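Local atomic coordinates of Eps1p (Saccharomyces cerevisiae, PDB entry 4TW5), a protein that belongs to the thioredoxin superfamily and carries, in this fragment, a thioredoxin domain followed by what is probably a second thioredoxin-like domain. Residues Phe159-Asp164 and Asp178-Phe183; Arg185-Ile190 and Ile199-Val204; Val222-Thr225 and Asp230-Pro233. All blocks are in the same frame, centred on the assembly; numbering follows the deposited sequence. Where two conformers were deposited one is given.

Contact 1. Residues Phe159-Asp164 and Asp178-Phe183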
# COMPACT_ATOMS: atom_id res chain seq x y z
N PHE A 159 -4.49 -16.79 2.26
CA PHE A 159 -3.70 -15.58 2.02
C PHE A 159 -2.32 -15.72 2.66
O PHE A 159 -2.21 -16.12 3.82
CB PHE A 159 -4.42 -14.34 2.57
CG PHE A 159 -5.76 -14.10 1.94
CD1 PHE A 159 -6.87 -14.82 2.36
CD2 PHE A 159 -5.90 -13.17 0.92
CE1 PHE A 159 -8.09 -14.60 1.77
CE2 PHE A 159 -7.11 -12.97 0.31
CZ PHE A 159 -8.21 -13.68 0.74
N TRP A 160 -1.27 -15.40 1.91
CA TRP A 160 0.12 -15.72 2.33
C TRP A 160 1.06 -14.53 2.31
O TRP A 160 1.00 -13.71 1.39
CB TRP A 160 0.70 -16.81 1.43
CG TRP A 160 -0.09 -18.07 1.44
CD1 TRP A 160 -1.26 -18.31 0.77
CD2 TRP A 160 0.23 -19.27 2.14
NE1 TRP A 160 -1.69 -19.59 1.02
CE2 TRP A 160 -0.79 -20.20 1.86
CE3 TRP A 160 1.27 -19.65 2.99
CZ2 TRP A 160 -0.80 -21.49 2.39
CZ3 TRP A 160 1.27 -20.93 3.52
CH2 TRP A 160 0.24 -21.84 3.22
N PRO A 161 1.99 -14.46 3.28
CA PRO A 161 3.01 -13.41 3.26
C PRO A 161 4.13 -13.76 2.29
O PRO A 161 5.24 -14.09 2.71
CB PRO A 161 3.51 -13.38 4.70
CG PRO A 161 3.35 -14.77 5.17
CD PRO A 161 2.23 -15.42 4.38
N THR A 162 3.84 -13.66 1.00
CA THR A 162 4.80 -14.01 -0.04
C THR A 162 4.34 -13.43 -1.35
O THR A 162 3.22 -12.94 -1.44
CB THR A 162 4.94 -15.53 -0.19
OG1 THR A 162 5.94 -15.84 -1.17
CG2 THR A 162 3.61 -16.11 -0.65
N LYS A 163 5.19 -13.48 -2.37
CA LYS A 163 4.78 -13.07 -3.70
C LYS A 163 5.10 -14.18 -4.70
O LYS A 163 4.79 -14.09 -5.88
CB LYS A 163 5.49 -11.78 -4.15
CG LYS A 163 6.94 -12.01 -4.44
CD LYS A 163 7.65 -10.75 -4.88
CE LYS A 163 9.12 -11.07 -5.17
NZ LYS A 163 9.85 -9.85 -5.56
N ASP A 164 5.73 -15.25 -4.21
CA ASP A 164 6.28 -16.26 -5.10
C ASP A 164 5.51 -17.58 -5.15
O ASP A 164 5.97 -18.54 -5.75
CB ASP A 164 7.73 -16.56 -4.70
CG ASP A 164 8.64 -15.42 -5.00
OD1 ASP A 164 8.50 -14.83 -6.10
OD2 ASP A 164 9.47 -15.08 -4.13
N ASP A 178 6.48 -18.49 11.29
CA ASP A 178 6.85 -19.80 11.81
C ASP A 178 5.94 -20.92 11.32
O ASP A 178 6.39 -22.05 11.12
CB ASP A 178 6.83 -19.78 13.33
CG ASP A 178 7.89 -18.86 13.93
OD1 ASP A 178 8.93 -18.61 13.27
OD2 ASP A 178 7.66 -18.38 15.06
N LYS A 179 4.66 -20.62 11.13
CA LYS A 179 3.68 -21.64 10.82
C LYS A 179 3.45 -21.85 9.32
O LYS A 179 2.80 -22.80 8.95
CB LYS A 179 2.35 -21.31 11.51
CG LYS A 179 2.42 -21.37 13.03
CD LYS A 179 1.32 -20.50 13.64
CE LYS A 179 1.41 -20.44 15.15
NZ LYS A 179 0.54 -19.32 15.67
N CYS A 180 3.98 -20.97 8.47
CA CYS A 180 3.70 -21.02 7.05
C CYS A 180 4.00 -22.38 6.37
O CYS A 180 3.23 -22.85 5.53
CB CYS A 180 4.48 -19.93 6.32
SG CYS A 180 3.77 -18.29 6.29
N HIS A 181 5.14 -22.98 6.72
CA HIS A 181 5.54 -24.25 6.14
C HIS A 181 4.64 -25.39 6.59
O HIS A 181 4.23 -26.23 5.78
CB HIS A 181 6.99 -24.57 6.51
CG HIS A 181 7.47 -25.89 5.99
ND1 HIS A 181 8.00 -26.04 4.73
CD2 HIS A 181 7.47 -27.12 6.56
CE1 HIS A 181 8.33 -27.31 4.55
NE2 HIS A 181 8.02 -27.98 5.64
N GLU A 182 4.33 -25.44 7.88
CA GLU A 182 3.37 -26.42 8.39
C GLU A 182 2.04 -26.26 7.64
O GLU A 182 1.38 -27.24 7.28
CB GLU A 182 3.14 -26.23 9.89
CG GLU A 182 2.32 -27.35 10.57
CD GLU A 182 2.04 -27.09 12.05
OE1 GLU A 182 1.80 -25.92 12.43
OE2 GLU A 182 2.08 -28.04 12.86
N PHE A 183 1.63 -25.02 7.43
CA PHE A 183 0.32 -24.79 6.85
C PHE A 183 0.29 -25.12 5.36
O PHE A 183 -0.80 -25.31 4.82
CB PHE A 183 -0.15 -23.35 7.08
CG PHE A 183 -1.64 -23.16 6.91
CD1 PHE A 183 -2.52 -23.71 7.82
CD2 PHE A 183 -2.16 -22.48 5.82
CE1 PHE A 183 -3.89 -23.56 7.66
CE2 PHE A 183 -3.54 -22.33 5.66
CZ PHE A 183 -4.40 -22.87 6.58
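Trp160, the last residue of strand 155-160, and Pro161 just after it pack against Cys180 and Phe183 of helix 180-196. All four residues are buried, and no hydrogen bond crosses the contact.

The aromatic pair comes first. Trp160 CH2 lies 3.6 Å from Phe183 CD2, at the edge of the phenyl ring and near its plane. The two side chains cross obliquely, with the six-membered ring of Trp160 turned 47° from the phenyl plane. Trp160 holds CG beside its backbone N (chi1 -58°), which sends the benzo edge of the indole across to the helix. Behind that edge the indole NE1 bonds to Ser158 OG. Tyr261 meets Phe183 edge-to-face.

A sulfur contact lies beside the rings. Pro161 CG sits 3.7 Å from Cys180 SG, and Pro161 CD is almost as close. The sulfur is also bonded to Cys177 SG, so the proline ring packs directly on the disulfide.

One polar atom meets the indole. Cys180 O lies 3.4 Å from Trp160 CZ3, in the ring plane at its edge. A C-H edge facing a carbonyl oxygen in this way is probably mildly attractive.

Turns shape the proline side. Pro161 is the centre of an inverse gamma turn, with a weak bond of 2.9 Å from Thr162 N to Trp160 O. An ST turn follows, in which Asp164 N gives a nearly straight bond (173°) to Thr162 OG1.

A strand that ends beside a CXXC disulfide near the head of the next helix is characteristic of the thioredoxin fold, here its beta-alpha-beta unit.

Contact 2. Residues Arg185-Ile190 and Ile199-Val204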
# COMPACT_ATOMS: atom_id res chain seq x y z
N ARG A 185 1.28 -27.89 4.11
CA ARG A 185 0.83 -29.27 4.12
C ARG A 185 -0.66 -29.28 4.39
O ARG A 185 -1.42 -29.96 3.70
CB ARG A 185 1.57 -30.07 5.20
CG ARG A 185 1.15 -31.51 5.23
CD ARG A 185 2.04 -32.33 6.08
NE ARG A 185 2.33 -33.58 5.39
CZ ARG A 185 1.80 -34.76 5.69
NH1 ARG A 185 0.98 -34.89 6.72
NH2 ARG A 185 2.14 -35.81 4.99
N THR A 186 -1.05 -28.54 5.42
CA THR A 186 -2.43 -28.41 5.82
C THR A 186 -3.29 -27.87 4.68
O THR A 186 -4.37 -28.40 4.42
CB THR A 186 -2.55 -27.53 7.05
OG1 THR A 186 -1.76 -28.11 8.09
CG2 THR A 186 -3.96 -27.48 7.54
N TRP A 187 -2.81 -26.84 3.99
CA TRP A 187 -3.59 -26.24 2.92
C TRP A 187 -3.80 -27.19 1.73
O TRP A 187 -4.89 -27.23 1.14
CB TRP A 187 -2.95 -24.95 2.45
CG TRP A 187 -3.83 -24.25 1.50
CD1 TRP A 187 -3.61 -24.05 0.17
CD2 TRP A 187 -5.13 -23.70 1.78
NE1 TRP A 187 -4.66 -23.38 -0.38
CE2 TRP A 187 -5.63 -23.18 0.57
CE3 TRP A 187 -5.92 -23.62 2.94
CZ2 TRP A 187 -6.89 -22.56 0.46
CZ3 TRP A 187 -7.21 -22.99 2.84
CH2 TRP A 187 -7.66 -22.46 1.61
N LYS A 188 -2.78 -27.95 1.39
CA LYS A 188 -2.87 -28.94 0.34
C LYS A 188 -3.89 -30.02 0.69
O LYS A 188 -4.71 -30.39 -0.14
CB LYS A 188 -1.49 -29.57 0.10
CG LYS A 188 -1.44 -30.58 -1.02
CD LYS A 188 0.00 -30.90 -1.31
CE LYS A 188 0.16 -31.87 -2.45
NZ LYS A 188 1.60 -32.07 -2.74
N ILE A 189 -3.87 -30.50 1.92
CA ILE A 189 -4.80 -31.54 2.34
C ILE A 189 -6.25 -30.99 2.29
O ILE A 189 -7.13 -31.60 1.68
CB ILE A 189 -4.44 -32.05 3.77
CG1 ILE A 189 -3.05 -32.69 3.77
CG2 ILE A 189 -5.43 -33.07 4.27
CD1 ILE A 189 -2.48 -32.96 5.16
N ILE A 190 -6.45 -29.79 2.83
CA ILE A 190 -7.71 -29.07 2.75
C ILE A 190 -8.19 -28.91 1.32
O ILE A 190 -9.40 -29.03 1.07
CB ILE A 190 -7.60 -27.69 3.38
CG1 ILE A 190 -7.36 -27.85 4.88
CG2 ILE A 190 -8.81 -26.84 3.10
CD1 ILE A 190 -6.88 -26.60 5.55
N ILE A 199 -16.08 -27.89 -3.58
CA ILE A 199 -15.73 -26.57 -3.06
C ILE A 199 -14.32 -26.22 -3.55
O ILE A 199 -13.37 -27.01 -3.42
CB ILE A 199 -15.85 -26.54 -1.53
CG1 ILE A 199 -17.32 -26.72 -1.13
CG2 ILE A 199 -15.28 -25.23 -0.93
CD1 ILE A 199 -17.56 -26.87 0.32
N ASN A 200 -14.19 -25.06 -4.18
CA ASN A 200 -12.90 -24.66 -4.70
C ASN A 200 -11.99 -24.10 -3.60
O ASN A 200 -12.46 -23.70 -2.52
CB ASN A 200 -13.09 -23.65 -5.83
CG ASN A 200 -13.74 -24.28 -7.05
OD1 ASN A 200 -14.10 -25.44 -7.02
ND2 ASN A 200 -13.89 -23.52 -8.11
N THR A 201 -10.68 -24.16 -3.85
CA THR A 201 -9.68 -23.51 -3.02
C THR A 201 -8.77 -22.62 -3.84
O THR A 201 -8.51 -22.92 -5.01
CB THR A 201 -8.80 -24.50 -2.29
OG1 THR A 201 -8.39 -25.50 -3.22
CG2 THR A 201 -9.57 -25.16 -1.15
N GLY A 202 -8.29 -21.53 -3.22
CA GLY A 202 -7.41 -20.57 -3.87
C GLY A 202 -6.35 -20.01 -2.90
O GLY A 202 -6.53 -20.02 -1.68
N HIS A 203 -5.24 -19.53 -3.45
CA HIS A 203 -4.21 -18.90 -2.65
C HIS A 203 -3.84 -17.55 -3.22
O HIS A 203 -3.75 -17.37 -4.43
CB HIS A 203 -2.99 -19.82 -2.51
CG HIS A 203 -2.48 -20.34 -3.81
ND1 HIS A 203 -2.91 -21.55 -4.33
CD2 HIS A 203 -1.58 -19.84 -4.68
CE1 HIS A 203 -2.32 -21.74 -5.50
NE2 HIS A 203 -1.50 -20.73 -5.72
N VAL A 204 -3.62 -16.61 -2.32
CA VAL A 204 -3.29 -15.23 -2.68
C VAL A 204 -1.93 -14.84 -2.12
O VAL A 204 -1.64 -15.07 -0.94
CB VAL A 204 -4.36 -14.26 -2.14
CG1 VAL A 204 -3.91 -12.75 -2.25
CG2 VAL A 204 -5.71 -14.54 -2.79
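Thr201 and Gly202, on strand 200-205, take the indole of Trp187 from helix 180-196. Helix and strand run roughly antiparallel, at 151°, with their axes 9.8 Å apart.

Thr201 comes first along the strand. Its CB lies 3.9 Å from Trp187 CZ2, and the two side chains slide past each other in opposite directions. Its methyl CG2 sits beside the backbone N, anti to the carbonyl carbon. There it lies near the indole and 4.5 Å from Ile190 O, one helical turn further along.

Gly202 meets the ring through its backbone. Its O is 3.3 Å from Trp187 CZ2 and approaches the ring obliquely. This oxygen also has a hydrogen bond with Ser158 OG of the neighbouring strand 155-160. Trp187 reaches it because CG stands opposite the backbone N (chi1 -172°), so the indole projects from the helix onto the strand.

His203 adds only a loose touch, with CB 4.5 Å from Trp187 NE1. Its imidazole leads away from the helix. ND1 bonds to Ser135 OG, and NE2 bonds to Lys166 O, which is consistent with a proton on NE2.

No hydrogen bond crosses the contact, so helix and strand meet here by van der Waals packing. The buried polar atoms are satisfied elsewhere: Trp187 NE1 and His203 ND1 share Ser135 OG, and His203 NE2 has Lys166 O.

Contact 3. Residues Val222-Thr225 and Asp230-Pro233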
# COMPACT_ATOMS: atom_id res chain seq x y z
N VAL A 222 1.35 -8.28 4.11
CA VAL A 222 1.84 -7.55 2.94
C VAL A 222 3.32 -7.24 3.06
O VAL A 222 4.06 -7.32 2.07
CB VAL A 222 1.06 -6.23 2.76
CG1 VAL A 222 1.79 -5.30 1.81
CG2 VAL A 222 -0.38 -6.50 2.27
N LYS A 223 3.77 -6.93 4.28
CA LYS A 223 5.10 -6.33 4.49
C LYS A 223 5.80 -6.86 5.74
O LYS A 223 5.16 -7.14 6.77
CB LYS A 223 4.94 -4.82 4.64
CG LYS A 223 5.95 -3.99 3.92
CD LYS A 223 5.43 -3.67 2.53
CE LYS A 223 6.47 -2.93 1.70
NZ LYS A 223 5.92 -2.51 0.39
N ILE A 224 7.13 -6.94 5.66
CA ILE A 224 7.99 -7.17 6.84
C ILE A 224 7.89 -5.98 7.81
O ILE A 224 7.96 -4.84 7.37
CB ILE A 224 9.50 -7.31 6.43
CG1 ILE A 224 9.77 -8.52 5.54
CG2 ILE A 224 10.38 -7.36 7.66
CD1 ILE A 224 9.58 -9.83 6.25
N THR A 225 7.65 -6.22 9.10
CA THR A 225 7.82 -5.17 10.12
C THR A 225 8.48 -5.80 11.35
O THR A 225 8.17 -6.95 11.67
CB THR A 225 6.49 -4.49 10.56
OG1 THR A 225 5.61 -5.44 11.16
CG2 THR A 225 5.78 -3.81 9.39
N ASP A 230 5.86 -12.36 14.41
CA ASP A 230 5.37 -13.51 13.70
C ASP A 230 4.01 -13.22 13.07
O ASP A 230 3.20 -12.47 13.62
CB ASP A 230 5.28 -14.69 14.67
CG ASP A 230 4.98 -16.00 13.98
OD1 ASP A 230 5.82 -16.47 13.18
OD2 ASP A 230 3.91 -16.57 14.26
N ARG A 231 3.80 -13.82 11.91
CA ARG A 231 2.56 -13.71 11.16
C ARG A 231 2.10 -15.12 10.81
O ARG A 231 2.91 -16.05 10.76
CB ARG A 231 2.76 -12.88 9.90
CG ARG A 231 3.80 -11.79 10.08
CD ARG A 231 4.09 -11.10 8.79
NE ARG A 231 5.10 -11.78 8.00
CZ ARG A 231 5.50 -11.32 6.82
NH1 ARG A 231 4.97 -10.21 6.34
NH2 ARG A 231 6.43 -11.97 6.14
N GLU A 232 0.82 -15.24 10.49
CA GLU A 232 0.22 -16.51 10.11
C GLU A 232 -0.53 -16.36 8.81
O GLU A 232 -1.05 -15.28 8.53
CB GLU A 232 -0.80 -16.98 11.14
CG GLU A 232 -0.31 -17.56 12.42
CD GLU A 232 -1.49 -17.92 13.30
OE1 GLU A 232 -2.61 -17.52 12.92
OE2 GLU A 232 -1.30 -18.61 14.33
N PRO A 233 -0.64 -17.45 8.04
CA PRO A 233 -1.47 -17.37 6.84
C PRO A 233 -2.94 -17.21 7.25
O PRO A 233 -3.33 -17.62 8.35
CB PRO A 233 -1.21 -18.71 6.13
CG PRO A 233 0.06 -19.24 6.81
CD PRO A 233 0.00 -18.76 8.20
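Arg231 reaches across to Lys223 and Ile224 in a partly buried side-chain-to-loop contact, within the long connection between helix 210-215 and strand 234-238. Neither segment is a regular helix or strand, and only four residues separate them.

The guanidinium does the touching. Its NH1 stands 3.1 Å from Lys223 O. The angle is poor and this is no hydrogen bond, so any attraction is probably electrostatic. On the other terminal nitrogen, NH2 lies 3.8 Å from Ile224 CD1. That methyl comes in obliquely to the guanidinium plane, and the two side chains cross at about a right angle. The CB of Ile224 points away from Arg231. The isoleucine gets back by folding at chi2 (-67°), which leaves CD1 as its touching atom.

In a thioredoxin fold the loop ahead of this strand faces the CXXC turn and usually ends in a cis-proline. Here Pro233 probably corresponds to it, but its peptide bond is trans. Pro233 packs on Cys180 and Phe183.

The firmer partner of the guanidinium is Lys175 O, which bonds NH2; NH1 makes a weak bond to Asp220 O. The Arg231 chain bends at chi3 (-85°), which turns the guanidinium toward these carbonyls. Ile224 is exposed, and it also touches Lys175 and Asn176.

In the fold
Contact 1 is the hub. It shares helix 180-196 with contact 2, and their centres are 12 Å apart. Strands 155-160 and 200-205 are neighbours in one sheet, and Trp160 N probably bonds Val204 O (2.9 Å). Trp160 CZ2 also packs 4.1 Å from Trp187 CB, so Trp160 and Trp187, both buried, touch. Contact 3 also touches contact 1, with centres 9 Å apart. Asp230 OD1 takes a probable bond from Asp178 N, inside the CXXC turn, and Lys179 pairs with Glu232. Pro161 CB packs on Arg231 NH2. Contacts 2 and 3 do not touch; their nearest atoms are about 7 Å apart.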